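PDB 2WBM: ribosome maturation protein SDO1 homolog from Methanothermobacter thermautotrophicus, which probably binds RNA and the ribosome and helps ribosomal subunits to mature, as an archaeal homologue of the Shwachman-Bodian-Diamond syndrome protein. Local coordinates for residues Asp26-Arg31 against Val43-Ala48; Lys127-Ala132 against His141-Ile146. All blocks are in the same frame, centred on the assembly; numbering follows the deposited sequence.

Contact 1: residues Asp26-Arg31 against Val43-Ala48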
loop_
_atom_site.group_PDB
_atom_site.type_symbol
_atom_site.label_atom_id
_atom_site.label_comp_id
_atom_site.label_asym_id
_atom_site.label_seq_id
_atom_site.Cartn_x
_atom_site.Cartn_y
_atom_site.Cartn_z
ATOM N N ASP A 26 -1.454 -5.530 -17.973
ATOM C CA ASP A 26 -1.303 -4.672 -16.813
ATOM C C ASP A 26 -0.162 -3.671 -16.980
ATOM O O ASP A 26 -0.133 -2.672 -16.259
ATOM C CB ASP A 26 -1.122 -5.501 -15.528
ATOM C CG ASP A 26 -2.449 -5.897 -14.872
ATOM O OD1 ASP A 26 -2.398 -6.372 -13.718
ATOM O OD2 ASP A 26 -3.534 -5.744 -15.479
ATOM N N ALA A 27 0.744 -3.906 -17.938
ATOM C CA ALA A 27 1.842 -2.974 -18.184
ATOM C C ALA A 27 1.286 -1.633 -18.601
ATOM O O ALA A 27 0.312 -1.571 -19.349
ATOM C CB ALA A 27 2.808 -3.483 -19.253
ATOM N N VAL A 28 1.928 -0.575 -18.120
ATOM C CA VAL A 28 1.577 0.793 -18.489
ATOM C C VAL A 28 2.777 1.366 -19.223
ATOM O O VAL A 28 3.839 0.729 -19.297
ATOM C CB VAL A 28 1.153 1.647 -17.236
ATOM C CG1 VAL A 28 -0.020 0.977 -16.510
ATOM C CG2 VAL A 28 2.344 1.835 -16.266
ATOM N N ILE A 29 2.607 2.541 -19.801
ATOM C CA ILE A 29 3.673 3.169 -20.540
ATOM C C ILE A 29 4.276 4.308 -19.732
ATOM O O ILE A 29 3.536 5.124 -19.169
ATOM C CB ILE A 29 3.109 3.688 -21.875
ATOM C CG1 ILE A 29 2.797 2.490 -22.786
ATOM C CG2 ILE A 29 4.095 4.677 -22.538
ATOM C CD1 ILE A 29 1.922 2.843 -23.982
ATOM N N ALA A 30 5.601 4.339 -19.634
ATOM C CA ALA A 30 6.294 5.533 -19.153
ATOM C C ALA A 30 6.854 6.235 -20.383
ATOM O O ALA A 30 7.504 5.604 -21.228
ATOM C CB ALA A 30 7.416 5.167 -18.157
ATOM N N ARG A 31 6.577 7.522 -20.494
ATOM C CA ARG A 31 6.868 8.299 -21.694
ATOM C C ARG A 31 7.721 9.513 -21.338
ATOM O O ARG A 31 7.464 10.188 -20.341
ATOM C CB ARG A 31 5.541 8.804 -22.283
ATOM C CG ARG A 31 5.701 9.763 -23.447
ATOM C CD ARG A 31 4.366 10.271 -23.886
ATOM N NE ARG A 31 3.574 9.234 -24.554
ATOM C CZ ARG A 31 2.269 9.329 -24.814
ATOM N NH1 ARG A 31 1.565 10.421 -24.483
ATOM N NH2 ARG A 31 1.656 8.334 -25.449
ATOM N N VAL A 43 6.111 -0.904 -18.632
ATOM C CA VAL A 43 6.532 -1.125 -17.246
ATOM C C VAL A 43 5.427 -1.651 -16.328
ATOM O O VAL A 43 4.234 -1.418 -16.543
ATOM C CB VAL A 43 7.152 0.177 -16.596
ATOM C CG1 VAL A 43 8.421 0.628 -17.331
ATOM C CG2 VAL A 43 6.121 1.320 -16.524
ATOM N N ASP A 44 5.844 -2.376 -15.294
ATOM C CA ASP A 44 4.968 -2.780 -14.211
ATOM C C ASP A 44 4.570 -1.501 -13.458
ATOM O O ASP A 44 5.448 -0.771 -13.004
ATOM C CB ASP A 44 5.735 -3.722 -13.274
ATOM C CG ASP A 44 4.887 -4.257 -12.145
ATOM O OD1 ASP A 44 4.365 -3.451 -11.344
ATOM O OD2 ASP A 44 4.779 -5.500 -12.019
ATOM N N PRO A 45 3.256 -1.225 -13.331
ATOM C CA PRO A 45 2.868 0.074 -12.770
ATOM C C PRO A 45 3.204 0.189 -11.277
ATOM O O PRO A 45 3.584 1.278 -10.813
ATOM C CB PRO A 45 1.349 0.115 -12.991
ATOM C CG PRO A 45 0.930 -1.322 -13.049
ATOM C CD PRO A 45 2.082 -2.005 -13.771
ATOM N N ASP A 46 3.086 -0.917 -10.548
ATOM C CA ASP A 46 3.372 -0.914 -9.108
ATOM C C ASP A 46 4.870 -0.698 -8.896
ATOM O O ASP A 46 5.284 0.142 -8.100
ATOM C CB ASP A 46 2.943 -2.228 -8.466
ATOM C CG ASP A 46 1.437 -2.399 -8.433
ATOM O OD1 ASP A 46 0.712 -1.406 -8.198
ATOM O OD2 ASP A 46 0.977 -3.541 -8.630
ATOM N N LEU A 47 5.682 -1.437 -9.643
ATOM C CA LEU A 47 7.128 -1.329 -9.490
ATOM C C LEU A 47 7.657 -0.001 -10.027
ATOM O O LEU A 47 8.583 0.565 -9.437
ATOM C CB LEU A 47 7.844 -2.524 -10.117
ATOM C CG LEU A 47 7.589 -3.868 -9.419
ATOM C CD1 LEU A 47 8.304 -4.986 -10.188
ATOM C CD2 LEU A 47 8.005 -3.860 -7.939
ATOM N N ALA A 48 7.048 0.503 -11.104
ATOM C CA ALA A 48 7.387 1.826 -11.641
ATOM C C ALA A 48 7.111 2.909 -10.590
ATOM O O ALA A 48 7.930 3.815 -10.397
ATOM C CB ALA A 48 6.617 2.118 -12.953
#
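V28 and V43 meet branch to branch, with the two side chains crossing at about a right angle and CG2 of V28 lying 3.8 Å from CG2 of V43. In both residues CG2 stands between the backbone N and the carbonyl carbon, and in each it is this branch that touches the opposite valine. The two backbones fix the approach: V28 N donates to V43 O at 2.9 Å and V43 N donates to V28 O at the same length, with N-H...O angles of 164° and 166°, so both bonds are close to straight. This pair of hydrogen bonds marks V28 and V43 as an antiparallel hydrogen-bonded pair, and both side chains lie on one face of the sheet. The pair is the last bridge at the open end of the beta hairpin that strands 28-34 and 37-43 form in the SBDS N-terminal domain; the strand 105-107 lies along the other edge of 28-34 and puts I106 against V28. Beyond the last bridge the chain turns into helix 45-52. P45 swings back over V28, its CB 3.8 Å from V28 CG2 and 3.9 Å from V28 CG1, so this single carbon touches both branches of V28, while its CD sits 3.4 Å from the carbonyl O of D26. D44 caps the helix: L47 N donates to D44 OD1 at 2.9 Å, arriving 43° out of the carboxylate plane, and H20 holds the other oxygen, OD2, by a hydrogen bond.

Contact 2: residues Lys127-Ala132 against His141-Ile146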
loop_
_atom_site.group_PDB
_atom_site.type_symbol
_atom_site.label_atom_id
_atom_site.label_comp_id
_atom_site.label_asym_id
_atom_site.label_seq_id
_atom_site.Cartn_x
_atom_site.Cartn_y
_atom_site.Cartn_z
ATOM N N LYS A 127 -6.568 0.750 4.653
ATOM C CA LYS A 127 -5.354 1.104 5.384
ATOM C C LYS A 127 -5.661 2.181 6.416
ATOM O O LYS A 127 -5.204 2.098 7.556
ATOM C CB LYS A 127 -4.238 1.562 4.423
ATOM C CG LYS A 127 -2.954 2.022 5.127
ATOM C CD LYS A 127 -2.268 0.883 5.866
ATOM C CE LYS A 127 -0.843 1.250 6.256
ATOM N NZ LYS A 127 -0.279 0.205 7.151
ATOM N N ILE A 128 -6.451 3.184 6.028
ATOM C CA ILE A 128 -6.889 4.198 6.993
ATOM C C ILE A 128 -7.727 3.578 8.121
ATOM O O ILE A 128 -7.480 3.864 9.297
ATOM C CB ILE A 128 -7.639 5.385 6.323
ATOM C CG1 ILE A 128 -6.693 6.121 5.363
ATOM C CG2 ILE A 128 -8.212 6.337 7.398
ATOM C CD1 ILE A 128 -7.358 7.258 4.543
ATOM N N ALA A 129 -8.680 2.712 7.770
ATOM C CA ALA A 129 -9.539 2.068 8.770
ATOM C C ALA A 129 -8.727 1.205 9.734
ATOM O O ALA A 129 -9.069 1.109 10.905
ATOM C CB ALA A 129 -10.607 1.224 8.108
ATOM N N ARG A 130 -7.669 0.581 9.219
ATOM C CA ARG A 130 -6.777 -0.267 10.013
ATOM C C ARG A 130 -5.945 0.553 11.009
ATOM O O ARG A 130 -5.788 0.159 12.174
ATOM C CB ARG A 130 -5.882 -1.043 9.044
ATOM C CG ARG A 130 -4.715 -1.817 9.606
ATOM C CD ARG A 130 -3.931 -2.373 8.397
ATOM N NE ARG A 130 -4.820 -3.067 7.452
ATOM C CZ ARG A 130 -4.801 -2.931 6.121
ATOM N NH1 ARG A 130 -3.940 -2.115 5.525
ATOM N NH2 ARG A 130 -5.663 -3.612 5.375
ATOM N N GLU A 131 -5.417 1.693 10.563
ATOM C CA GLU A 131 -4.445 2.427 11.381
ATOM C C GLU A 131 -5.069 3.480 12.282
ATOM O O GLU A 131 -4.460 3.891 13.267
ATOM C CB GLU A 131 -3.363 3.072 10.505
ATOM C CG GLU A 131 -2.593 2.105 9.594
ATOM C CD GLU A 131 -1.666 1.144 10.341
ATOM O OE1 GLU A 131 -1.295 1.395 11.515
ATOM O OE2 GLU A 131 -1.296 0.122 9.737
ATOM N N ALA A 132 -6.275 3.920 11.942
ATOM C CA ALA A 132 -6.854 5.107 12.571
ATOM C C ALA A 132 -7.693 4.816 13.812
ATOM O O ALA A 132 -8.247 3.725 13.973
ATOM C CB ALA A 132 -7.680 5.890 11.576
ATOM N N HIS A 141 -12.576 3.570 13.429
ATOM C CA HIS A 141 -13.580 3.977 12.449
ATOM C C HIS A 141 -13.806 2.799 11.506
ATOM O O HIS A 141 -12.849 2.277 10.933
ATOM C CB HIS A 141 -13.095 5.175 11.628
ATOM C CG HIS A 141 -13.043 6.467 12.382
ATOM N ND1 HIS A 141 -14.174 7.121 12.820
ATOM C CD2 HIS A 141 -11.995 7.248 12.739
ATOM C CE1 HIS A 141 -13.824 8.239 13.432
ATOM N NE2 HIS A 141 -12.508 8.336 13.400
ATOM N N PRO A 142 -15.068 2.364 11.335
ATOM C CA PRO A 142 -15.325 1.342 10.322
ATOM C C PRO A 142 -14.942 1.853 8.921
ATOM O O PRO A 142 -14.984 3.073 8.681
ATOM C CB PRO A 142 -16.842 1.134 10.414
ATOM C CG PRO A 142 -17.223 1.645 11.753
ATOM C CD PRO A 142 -16.298 2.787 12.015
ATOM N N PRO A 143 -14.548 0.938 8.008
ATOM C CA PRO A 143 -14.282 1.307 6.607
ATOM C C PRO A 143 -15.365 2.200 5.981
ATOM O O PRO A 143 -15.033 3.185 5.321
ATOM C CB PRO A 143 -14.217 -0.050 5.903
ATOM C CG PRO A 143 -13.637 -0.953 6.948
ATOM C CD PRO A 143 -14.229 -0.482 8.263
ATOM N N LYS A 144 -16.638 1.873 6.204
ATOM C CA LYS A 144 -17.752 2.671 5.669
ATOM C C LYS A 144 -17.699 4.145 6.091
ATOM O O LYS A 144 -18.091 5.023 5.326
ATOM C CB LYS A 144 -19.102 2.069 6.073
ATOM C CG LYS A 144 -19.447 0.775 5.358
ATOM C CD LYS A 144 -20.671 0.113 5.988
ATOM C CE LYS A 144 -20.832 -1.330 5.524
ATOM N NZ LYS A 144 -21.051 -1.440 4.052
ATOM N N ARG A 145 -17.216 4.411 7.305
ATOM C CA ARG A 145 -17.142 5.779 7.821
ATOM C C ARG A 145 -16.035 6.570 7.131
ATOM O O ARG A 145 -16.217 7.759 6.809
ATOM C CB ARG A 145 -16.928 5.791 9.339
ATOM C CG ARG A 145 -17.118 7.158 9.989
ATOM C CD ARG A 145 -18.581 7.564 9.928
ATOM N NE ARG A 145 -18.813 8.997 10.106
ATOM C CZ ARG A 145 -18.641 9.923 9.162
ATOM N NH1 ARG A 145 -18.185 9.590 7.958
ATOM N NH2 ARG A 145 -18.906 11.196 9.433
ATOM N N ILE A 146 -14.903 5.903 6.909
ATOM C CA ILE A 146 -13.777 6.479 6.186
ATOM C C ILE A 146 -14.213 6.808 4.759
ATOM O O ILE A 146 -13.921 7.886 4.246
ATOM C CB ILE A 146 -12.559 5.513 6.153
ATOM C CG1 ILE A 146 -12.047 5.186 7.571
ATOM C CG2 ILE A 146 -11.436 6.070 5.276
ATOM C CD1 ILE A 146 -11.821 6.384 8.463
HETATM O O HOH W 1 -10.185 3.159 12.312
#
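I146 reaches back from helix 143-152 to the end of helix 110-131, and each carbon beyond its CB finds a neighbour there. CG2, anti to the backbone N, rests on I128, 4.0 Å from CB and 3.9 Å from CG2 of that residue. CG1 lies beside its own backbone N (chi1 -61°) and bridges two residues, 4.0 Å from I128 CG2 and 4.2 Å from A129 CA. The tip, CD1, folds back through a chi2 of -50° and ends 3.8 Å from I128 CG2, so a single methyl of I128 is touched by three carbons of I146. Here the first turn of helix 143-152 packs on the last turn of helix 110-131 within SBDS domain II; residues 132-142, which include the short strand 132-133, join the two. A129 serves as the small residue at the closest backbone approach, its CB 3.9 Å from P143 CG. No direct hydrogen bond links the segments; instead a water accepts from H141 N and lies within hydrogen-bonding distance of A129 O, in the last helical turn, and A132 O, just after it, with more acceptors around it than its two protons can serve. The imidazole of H141 points elsewhere, its NE2 hydrogen-bonded to P179 O. On the side of helix 110-131 turned from these contacts, K127 NZ forms a salt bridge with E131 OE2, while E131 OE1 pairs with K184.

How the contacts relate
The two contacts follow one another along the chain and lie on opposite sides of its centre, their own centres 29 Å apart and their nearest atoms about 14 Å apart. Both are mostly buried and bury similar areas, 266 and 260 Å², but they share no segment: contact 1 joins strand 28-34 to the end of strand 37-43 and the start of helix 45-52 in the N-terminal domain, and contact 2 joins helices 110-131 and 143-152 in domain II. Their chemistry differs accordingly. Both have aliphatic packing, but only contact 1 adds direct backbone hydrogen bonds, whereas contact 2 has one bridging water. Each has exposed residues at its margin: D26 in the first, P143 in the second.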